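Local coordinates for putative uncharacterized protein gbs0355 (Streptococcus agalactiae, PDB 3OKZ) that is of unknown function but, as a LytR/CpsA/Psr family member, probably takes part in attaching glycopolymers to the cell envelope, at residues T57-L62 with E188-V193; K196-N201 with S237-K242. One frame throughout, in Å; residues are numbered along the deposited sequence.

Contact 1: T57-L62 with E188-V193; sequences TTMTSL and EVIQKV
A helix lies over the face of a beta-sheet here, in the alpha/beta LytR/CpsA/Psr domain: Met59, modelled as selenomethionine, rises from strand 56-62 of the mixed sheet and meets Ile190 and Gln191 of helix 178-200. The contact is apolar and small, burying 111 Å² in all, with no hydrogen bond between the segments. Side chains alternate along a strand, which puts Thr57 and Ser61 on the same face as Met59, but they are too short, and of this face only the long Met59 side chain spans the gap to 188-193. The backbones stay well apart, with 9.3 Å between the CA atoms of Met59 and Gln191, and a long unbranched side chain suits such a gap. Its first part runs out straight (chi2 -173°), and a bend at chi3 (93°) then swings the terminal methyl onto the helix. Ile190 answers with its CG2 branch, which stands anti to the backbone N; the two side chains meet at a slant. Gln191 contributes only its aliphatic root, passing Met59 in the opposite direction with CG 4.0 Å from Met59 SE, so a residue with a polar end still offers a methylene to the layer.

Another flank of the same helix faces strand 130-134 and helix 117-126. There Val189 and Val193 pack on Ile130 and Val124, while Lys192 NZ bridges one helical turn back to Glu188 OE2 at 3.3 Å and also bonds to Thr131 O. The carboxylate is approached on its anti side, 34° out of plane. Beneath the helix, backbone bonds tie Met59 to Lys242 and Tyr244 of strand 241-252, which fixes the base of its side chain. At the other end of that side chain, CE lies 3.2 Å from Ile190 CG2, while SE is 3.9 Å from the same methyl.

Contact 2: K196-N201 with S237-K242; sequences KILALN and SLEHIK
Lys196 NZ is gripped by two backbone carbonyls, Val127 O and, more weakly, Gly129 O, tethering the last turns of the helix from which Leu198 reaches across to Leu238 and Glu239. A long flexible lysine suits that role, since its ammonium can serve more than one acceptor. Within 196-201, Leu198 alone touches 237-242, and both branches of its fork are used. With CG anti to the carbonyl carbon (chi1 -61°), the Leu198 fork is turned onto the base of the other leucine, CD1 resting 3.4 Å from Leu238 CB, while CD2 comes only to 4.1 Å from Leu238 CD1. The two leucines cross at about a right angle, over a CA separation of 8.2 Å between Leu198 and Leu238. Glu239 borders this apolar patch: a bend at chi2 (75°) brings its carboxylate over, and Leu198 CD1 touches Glu239 OE2 at 3.6 Å, a van der Waals contact at the exposed margin, where a charged residue sits comfortably.

Asn201, the first residue past the helix with non-helical backbone angles, has positive phi and bonds through OD1 to Lys235 NZ. The contact thus joins the end of helix 178-200, flanked by helix 203-212, to the 3-10 turn leading into strand 241-252, with Leu238 also packing on Thr57 of strand 56-62.

Both contacts draw on helix 178-200 and on one mixed sheet, with centres about 11 Å apart. Contact 1 sits nearer the middle of the chain, about 8 Å from its centre, and contact 2 lies out at the surface, about 18 Å away. Along the chain both segments of contact 1 precede those of contact 2. Strands 56-62 and 241-252 run parallel as neighbours and are stitched directly: Thr57 O lies 2.9 Å from Lys242 N, and Met59 N lies 2.9 Å from Lys242 O, both probable hydrogen bonds. The helix thus rests on strand 56-62 in contact 1 and, nearer its end, on the turn into the neighbouring strand, uniting distant sequence in one layered domain.

Contact 1: T57-L62 with E188-V193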
ATOM      1  N   THR A  57     -11.740   8.331   5.875  1.00 35.89           N
ATOM      2  CA  THR A  57     -10.505   7.775   5.339  1.00 29.88           C
ATOM      3  C   THR A  57     -10.787   6.621   4.385  1.00 31.53           C
ATOM      4  O   THR A  57     -11.706   5.832   4.604  1.00 51.35           O
ATOM      5  CB  THR A  57      -9.596   7.266   6.471  1.00 24.74           C
ATOM      6  OG1 THR A  57      -9.075   8.384   7.195  1.00 25.90           O
ATOM      7  CG2 THR A  57      -8.447   6.437   5.915  1.00 18.26           C
ATOM      8  N   THR A  58      -9.996   6.530   3.322  1.00 17.81           N
ATOM      9  CA  THR A  58     -10.156   5.450   2.357  1.00 16.60           C
ATOM     10  C   THR A  58      -8.805   4.833   2.052  1.00 13.42           C
ATOM     11  O   THR A  58      -7.789   5.530   2.014  1.00 25.55           O
ATOM     12  CB  THR A  58     -10.736   5.947   1.031  1.00 14.09           C
ATOM     13  OG1 THR A  58      -9.711   6.625   0.286  1.00  9.36           O
ATOM     14  CG2 THR A  58     -11.912   6.893   1.287  1.00  8.04           C
HETATM   15  N   MSE A  59      -8.803   3.524   1.828  1.00 13.55           N
HETATM   16  CA  MSE A  59      -7.584   2.803   1.498  1.00 10.32           C
HETATM   17  C   MSE A  59      -7.758   2.015   0.230  1.00 16.94           C
HETATM   18  O   MSE A  59      -8.634   1.153   0.131  1.00 16.48           O
HETATM   19  CB  MSE A  59      -7.221   1.828   2.594  1.00 10.14           C
HETATM   20  CG  MSE A  59      -6.986   2.455   3.929  1.00 20.17           C
HETATM   21 SE   MSE A  59      -6.349   1.088   5.075  1.00 59.03          SE
HETATM   22  CE  MSE A  59      -4.458   1.384   4.803  1.00 62.71           C
ATOM     23  N   THR A  60      -6.909   2.299  -0.742  1.00 16.15           N
ATOM     24  CA  THR A  60      -6.969   1.580  -1.993  1.00  2.74           C
ATOM     25  C   THR A  60      -5.679   0.779  -2.234  1.00  5.98           C
ATOM     26  O   THR A  60      -4.592   1.335  -2.404  1.00 10.28           O
ATOM     27  CB  THR A  60      -7.276   2.557  -3.144  1.00  5.65           C
ATOM     28  OG1 THR A  60      -8.572   3.127  -2.919  1.00  8.37           O
ATOM     29  CG2 THR A  60      -7.296   1.843  -4.498  1.00 10.07           C
ATOM     30  N   SER A  61      -5.821  -0.544  -2.201  1.00 11.67           N
ATOM     31  CA  SER A  61      -4.706  -1.456  -2.428  1.00 16.79           C
ATOM     32  C   SER A  61      -4.418  -1.468  -3.926  1.00 12.82           C
ATOM     33  O   SER A  61      -5.338  -1.447  -4.745  1.00 17.10           O
ATOM     34  CB  SER A  61      -5.076  -2.865  -1.950  1.00 18.07           C
ATOM     35  OG  SER A  61      -5.470  -2.880  -0.582  1.00 18.14           O
ATOM     36  N   LEU A  62      -3.145  -1.514  -4.290  1.00 13.69           N
ATOM     37  CA  LEU A  62      -2.766  -1.489  -5.701  1.00 13.32           C
ATOM     38  C   LEU A  62      -2.113  -2.795  -6.123  1.00 12.70           C
ATOM     39  O   LEU A  62      -0.980  -3.083  -5.742  1.00 19.16           O
ATOM     40  CB  LEU A  62      -1.813  -0.317  -5.949  1.00 17.44           C
ATOM     41  CG  LEU A  62      -2.236   0.983  -5.248  1.00 12.19           C
ATOM     42  CD1 LEU A  62      -1.192   2.097  -5.458  1.00  6.67           C
ATOM     43  CD2 LEU A  62      -3.597   1.397  -5.774  1.00 10.71           C
ATOM     44  N   GLU A 188      -6.647  -5.458   6.469  1.00  8.24           N
ATOM     45  CA  GLU A 188      -7.135  -5.794   7.787  1.00 11.56           C
ATOM     46  C   GLU A 188      -6.085  -5.519   8.846  1.00 14.74           C
ATOM     47  O   GLU A 188      -6.342  -4.801   9.811  1.00 19.37           O
ATOM     48  CB  GLU A 188      -7.503  -7.272   7.826  1.00 12.07           C
ATOM     49  CG  GLU A 188      -8.098  -7.764   9.122  1.00 16.91           C
ATOM     50  CD  GLU A 188      -8.445  -9.231   9.031  1.00 23.85           C
ATOM     51  OE1 GLU A 188      -8.746  -9.680   7.898  1.00 20.26           O
ATOM     52  OE2 GLU A 188      -8.424  -9.928  10.074  1.00 36.80           O
ATOM     53  N   VAL A 189      -4.901  -6.101   8.679  1.00  2.77           N
ATOM     54  CA  VAL A 189      -3.843  -5.903   9.658  1.00 13.06           C
ATOM     55  C   VAL A 189      -3.569  -4.403   9.856  1.00 15.86           C
ATOM     56  O   VAL A 189      -3.416  -3.940  10.985  1.00 20.63           O
ATOM     57  CB  VAL A 189      -2.534  -6.649   9.247  1.00  0.01           C
ATOM     58  CG1 VAL A 189      -1.504  -6.562  10.358  1.00  0.01           C
ATOM     59  CG2 VAL A 189      -2.829  -8.114   8.983  1.00  0.01           C
ATOM     60  N   ILE A 190      -3.530  -3.642   8.766  1.00 14.46           N
ATOM     61  CA  ILE A 190      -3.279  -2.212   8.872  1.00 20.39           C
ATOM     62  C   ILE A 190      -4.373  -1.526   9.672  1.00 31.04           C
ATOM     63  O   ILE A 190      -4.095  -0.825  10.651  1.00 25.48           O
ATOM     64  CB  ILE A 190      -3.159  -1.553   7.467  1.00 14.43           C
ATOM     65  CG1 ILE A 190      -1.712  -1.628   6.994  1.00 31.84           C
ATOM     66  CG2 ILE A 190      -3.559  -0.079   7.515  1.00  3.73           C
ATOM     67  CD1 ILE A 190      -0.750  -0.878   7.890  1.00 37.84           C
ATOM     68  N   GLN A 191      -5.619  -1.739   9.263  1.00 33.64           N
ATOM     69  CA  GLN A 191      -6.764  -1.131   9.936  1.00 28.03           C
ATOM     70  C   GLN A 191      -6.828  -1.450  11.413  1.00 26.93           C
ATOM     71  O   GLN A 191      -7.094  -0.568  12.225  1.00 25.15           O
ATOM     72  CB  GLN A 191      -8.066  -1.583   9.279  1.00 26.52           C
ATOM     73  CG  GLN A 191      -8.191  -1.167   7.827  1.00 39.55           C
ATOM     74  CD  GLN A 191      -9.384  -1.799   7.161  1.00 58.99           C
ATOM     75  OE1 GLN A 191     -10.516  -1.636   7.615  1.00 63.49           O
ATOM     76  NE2 GLN A 191      -9.142  -2.531   6.082  1.00 71.20           N
ATOM     77  N   LYS A 192      -6.580  -2.709  11.762  1.00 22.80           N
ATOM     78  CA  LYS A 192      -6.638  -3.134  13.155  1.00 16.34           C
ATOM     79  C   LYS A 192      -5.545  -2.530  14.032  1.00 24.47           C
ATOM     80  O   LYS A 192      -5.802  -2.138  15.171  1.00 18.96           O
ATOM     81  CB  LYS A 192      -6.603  -4.659  13.237  1.00 12.98           C
ATOM     82  CG  LYS A 192      -7.895  -5.316  12.734  1.00 19.18           C
ATOM     83  CD  LYS A 192      -7.992  -6.804  13.094  1.00 15.58           C
ATOM     84  CE  LYS A 192      -9.404  -7.301  12.813  1.00 16.44           C
ATOM     85  NZ  LYS A 192      -9.539  -8.770  12.917  1.00 16.39           N
ATOM     86  N   VAL A 193      -4.329  -2.456  13.500  1.00 22.59           N
ATOM     87  CA  VAL A 193      -3.215  -1.877  14.237  1.00 18.39           C
ATOM     88  C   VAL A 193      -3.468  -0.397  14.480  1.00 29.18           C
ATOM     89  O   VAL A 193      -2.969   0.171  15.449  1.00 34.95           O
ATOM     90  CB  VAL A 193      -1.893  -2.068  13.481  1.00  0.01           C
ATOM     91  CG1 VAL A 193      -0.849  -1.067  13.962  1.00  3.01           C
ATOM     92  CG2 VAL A 193      -1.399  -3.475  13.713  1.00  0.89           C
TER

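Contact 2: K196-N201 with S237-K242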
ATOM      1  N   LYS A 196      -6.188  -0.149  17.248  1.00 22.67           N
ATOM      2  CA  LYS A 196      -5.489  -0.427  18.496  1.00 14.53           C
ATOM      3  C   LYS A 196      -4.725   0.824  18.940  1.00 13.47           C
ATOM      4  O   LYS A 196      -4.910   1.310  20.056  1.00 28.83           O
ATOM      5  CB  LYS A 196      -4.516  -1.593  18.284  1.00 22.85           C
ATOM      6  CG  LYS A 196      -4.438  -2.620  19.416  1.00 16.51           C
ATOM      7  CD  LYS A 196      -5.704  -3.429  19.542  1.00 10.08           C
ATOM      8  CE  LYS A 196      -5.421  -4.796  20.110  1.00 13.00           C
ATOM      9  NZ  LYS A 196      -4.539  -4.726  21.285  1.00  9.23           N
ATOM     10  N   ILE A 197      -3.874   1.350  18.066  1.00 10.96           N
ATOM     11  CA  ILE A 197      -3.119   2.551  18.406  1.00 23.98           C
ATOM     12  C   ILE A 197      -4.085   3.623  18.924  1.00 31.34           C
ATOM     13  O   ILE A 197      -4.057   3.977  20.098  1.00 42.29           O
ATOM     14  CB  ILE A 197      -2.355   3.116  17.174  1.00 17.83           C
ATOM     15  CG1 ILE A 197      -1.370   2.086  16.638  1.00 18.06           C
ATOM     16  CG2 ILE A 197      -1.557   4.324  17.567  1.00 23.90           C
ATOM     17  CD1 ILE A 197      -0.875   2.416  15.266  1.00 18.66           C
ATOM     18  N   LEU A 198      -4.949   4.122  18.048  1.00 14.43           N
ATOM     19  CA  LEU A 198      -5.916   5.154  18.413  1.00 16.09           C
ATOM     20  C   LEU A 198      -6.660   4.932  19.739  1.00 25.81           C
ATOM     21  O   LEU A 198      -6.946   5.894  20.457  1.00 35.75           O
ATOM     22  CB  LEU A 198      -6.949   5.332  17.294  1.00 20.36           C
ATOM     23  CG  LEU A 198      -6.424   5.764  15.923  1.00 26.38           C
ATOM     24  CD1 LEU A 198      -7.585   6.254  15.080  1.00 26.08           C
ATOM     25  CD2 LEU A 198      -5.395   6.874  16.079  1.00 36.29           C
ATOM     26  N   ALA A 199      -6.988   3.677  20.052  1.00 24.41           N
ATOM     27  CA  ALA A 199      -7.692   3.357  21.289  1.00  4.16           C
ATOM     28  C   ALA A 199      -6.831   3.753  22.482  1.00 11.90           C
ATOM     29  O   ALA A 199      -7.352   4.178  23.513  1.00 24.49           O
ATOM     30  CB  ALA A 199      -8.001   1.897  21.350  1.00  1.90           C
ATOM     31  N   LEU A 200      -5.513   3.595  22.354  1.00 11.06           N
ATOM     32  CA  LEU A 200      -4.621   3.994  23.437  1.00  6.81           C
ATOM     33  C   LEU A 200      -4.985   5.427  23.784  1.00 17.58           C
ATOM     34  O   LEU A 200      -4.979   5.834  24.950  1.00 14.17           O
ATOM     35  CB  LEU A 200      -3.156   3.958  22.998  1.00  9.23           C
ATOM     36  CG  LEU A 200      -2.545   2.571  22.942  1.00 24.60           C
ATOM     37  CD1 LEU A 200      -1.049   2.681  22.751  1.00 34.81           C
ATOM     38  CD2 LEU A 200      -2.868   1.850  24.234  1.00 28.91           C
ATOM     39  N   ASN A 201      -5.314   6.179  22.740  1.00 21.91           N
ATOM     40  CA  ASN A 201      -5.685   7.570  22.882  1.00 22.85           C
ATOM     41  C   ASN A 201      -4.759   8.225  23.875  1.00 27.22           C
ATOM     42  O   ASN A 201      -5.183   8.681  24.926  1.00 25.80           O
ATOM     43  CB  ASN A 201      -7.117   7.696  23.365  1.00 20.28           C
ATOM     44  CG  ASN A 201      -7.608   9.104  23.276  1.00 31.76           C
ATOM     45  OD1 ASN A 201      -7.429   9.764  22.253  1.00 35.42           O
ATOM     46  ND2 ASN A 201      -8.226   9.586  24.343  1.00 35.91           N
ATOM     47  N   SER A 237     -10.433  11.301  11.918  1.00 23.99           N
ATOM     48  CA  SER A 237     -10.649  10.836  10.555  1.00 30.72           C
ATOM     49  C   SER A 237     -10.357   9.354  10.414  1.00 44.66           C
ATOM     50  O   SER A 237     -11.002   8.652   9.629  1.00 45.38           O
ATOM     51  CB  SER A 237      -9.767  11.622   9.579  1.00 20.97           C
ATOM     52  OG  SER A 237     -10.165  12.982   9.532  1.00 24.96           O
ATOM     53  N   LEU A 238      -9.383   8.876  11.180  1.00 38.44           N
ATOM     54  CA  LEU A 238      -9.003   7.474  11.128  1.00 35.45           C
ATOM     55  C   LEU A 238     -10.081   6.576  11.742  1.00 39.78           C
ATOM     56  O   LEU A 238     -10.004   5.352  11.661  1.00 50.03           O
ATOM     57  CB  LEU A 238      -7.668   7.296  11.851  1.00 36.61           C
ATOM     58  CG  LEU A 238      -6.597   8.302  11.398  1.00 45.09           C
ATOM     59  CD1 LEU A 238      -5.313   8.112  12.197  1.00 40.28           C
ATOM     60  CD2 LEU A 238      -6.337   8.136   9.906  1.00 46.95           C
ATOM     61  N   GLU A 239     -11.101   7.194  12.326  1.00 35.10           N
ATOM     62  CA  GLU A 239     -12.186   6.469  12.981  1.00 35.86           C
ATOM     63  C   GLU A 239     -13.102   5.722  12.017  1.00 25.06           C
ATOM     64  O   GLU A 239     -13.878   4.864  12.437  1.00 27.60           O
ATOM     65  CB  GLU A 239     -13.025   7.444  13.812  1.00 56.23           C
ATOM     66  CG  GLU A 239     -13.350   6.998  15.236  1.00 67.10           C
ATOM     67  CD  GLU A 239     -12.162   7.107  16.180  1.00 75.73           C
ATOM     68  OE1 GLU A 239     -12.384   7.156  17.410  1.00 74.26           O
ATOM     69  OE2 GLU A 239     -11.010   7.139  15.699  1.00 81.46           O
ATOM     70  N   HIS A 240     -13.030   6.063  10.733  1.00 21.99           N
ATOM     71  CA  HIS A 240     -13.865   5.414   9.718  1.00 36.16           C
ATOM     72  C   HIS A 240     -13.094   5.174   8.423  1.00 31.83           C
ATOM     73  O   HIS A 240     -12.775   6.122   7.699  1.00 25.24           O
ATOM     74  CB  HIS A 240     -15.089   6.273   9.419  1.00 46.91           C
ATOM     75  CG  HIS A 240     -15.743   6.828  10.640  1.00 45.51           C
ATOM     76  ND1 HIS A 240     -15.330   8.000  11.235  1.00 49.94           N
ATOM     77  CD2 HIS A 240     -16.752   6.351  11.406  1.00 41.71           C
ATOM     78  CE1 HIS A 240     -16.055   8.221  12.316  1.00 51.62           C
ATOM     79  NE2 HIS A 240     -16.924   7.236  12.443  1.00 51.06           N
ATOM     80  N   ILE A 241     -12.823   3.905   8.121  1.00 25.12           N
ATOM     81  CA  ILE A 241     -12.059   3.550   6.932  1.00 17.06           C
ATOM     82  C   ILE A 241     -12.834   2.737   5.897  1.00 26.13           C
ATOM     83  O   ILE A 241     -13.394   1.685   6.215  1.00 27.40           O
ATOM     84  CB  ILE A 241     -10.812   2.704   7.295  1.00 21.84           C
ATOM     85  CG1 ILE A 241     -10.217   3.144   8.633  1.00 22.72           C
ATOM     86  CG2 ILE A 241      -9.768   2.836   6.203  1.00 26.19           C
ATOM     87  CD1 ILE A 241      -9.560   4.491   8.606  1.00 23.39           C
ATOM     88  N   LYS A 242     -12.852   3.219   4.657  1.00 32.70           N
ATOM     89  CA  LYS A 242     -13.503   2.506   3.565  1.00 40.54           C
ATOM     90  C   LYS A 242     -12.354   1.958   2.732  1.00 38.56           C
ATOM     91  O   LYS A 242     -11.554   2.728   2.213  1.00 44.56           O
ATOM     92  CB  LYS A 242     -14.342   3.450   2.702  1.00 42.74           C
ATOM     93  CG  LYS A 242     -15.750   3.749   3.213  1.00 42.88           C
ATOM     94  CD  LYS A 242     -16.418   4.807   2.313  1.00 53.28           C
ATOM     95  CE  LYS A 242     -17.872   5.092   2.689  1.00 59.79           C
ATOM     96  NZ  LYS A 242     -18.780   3.950   2.365  1.00 62.04           N
TER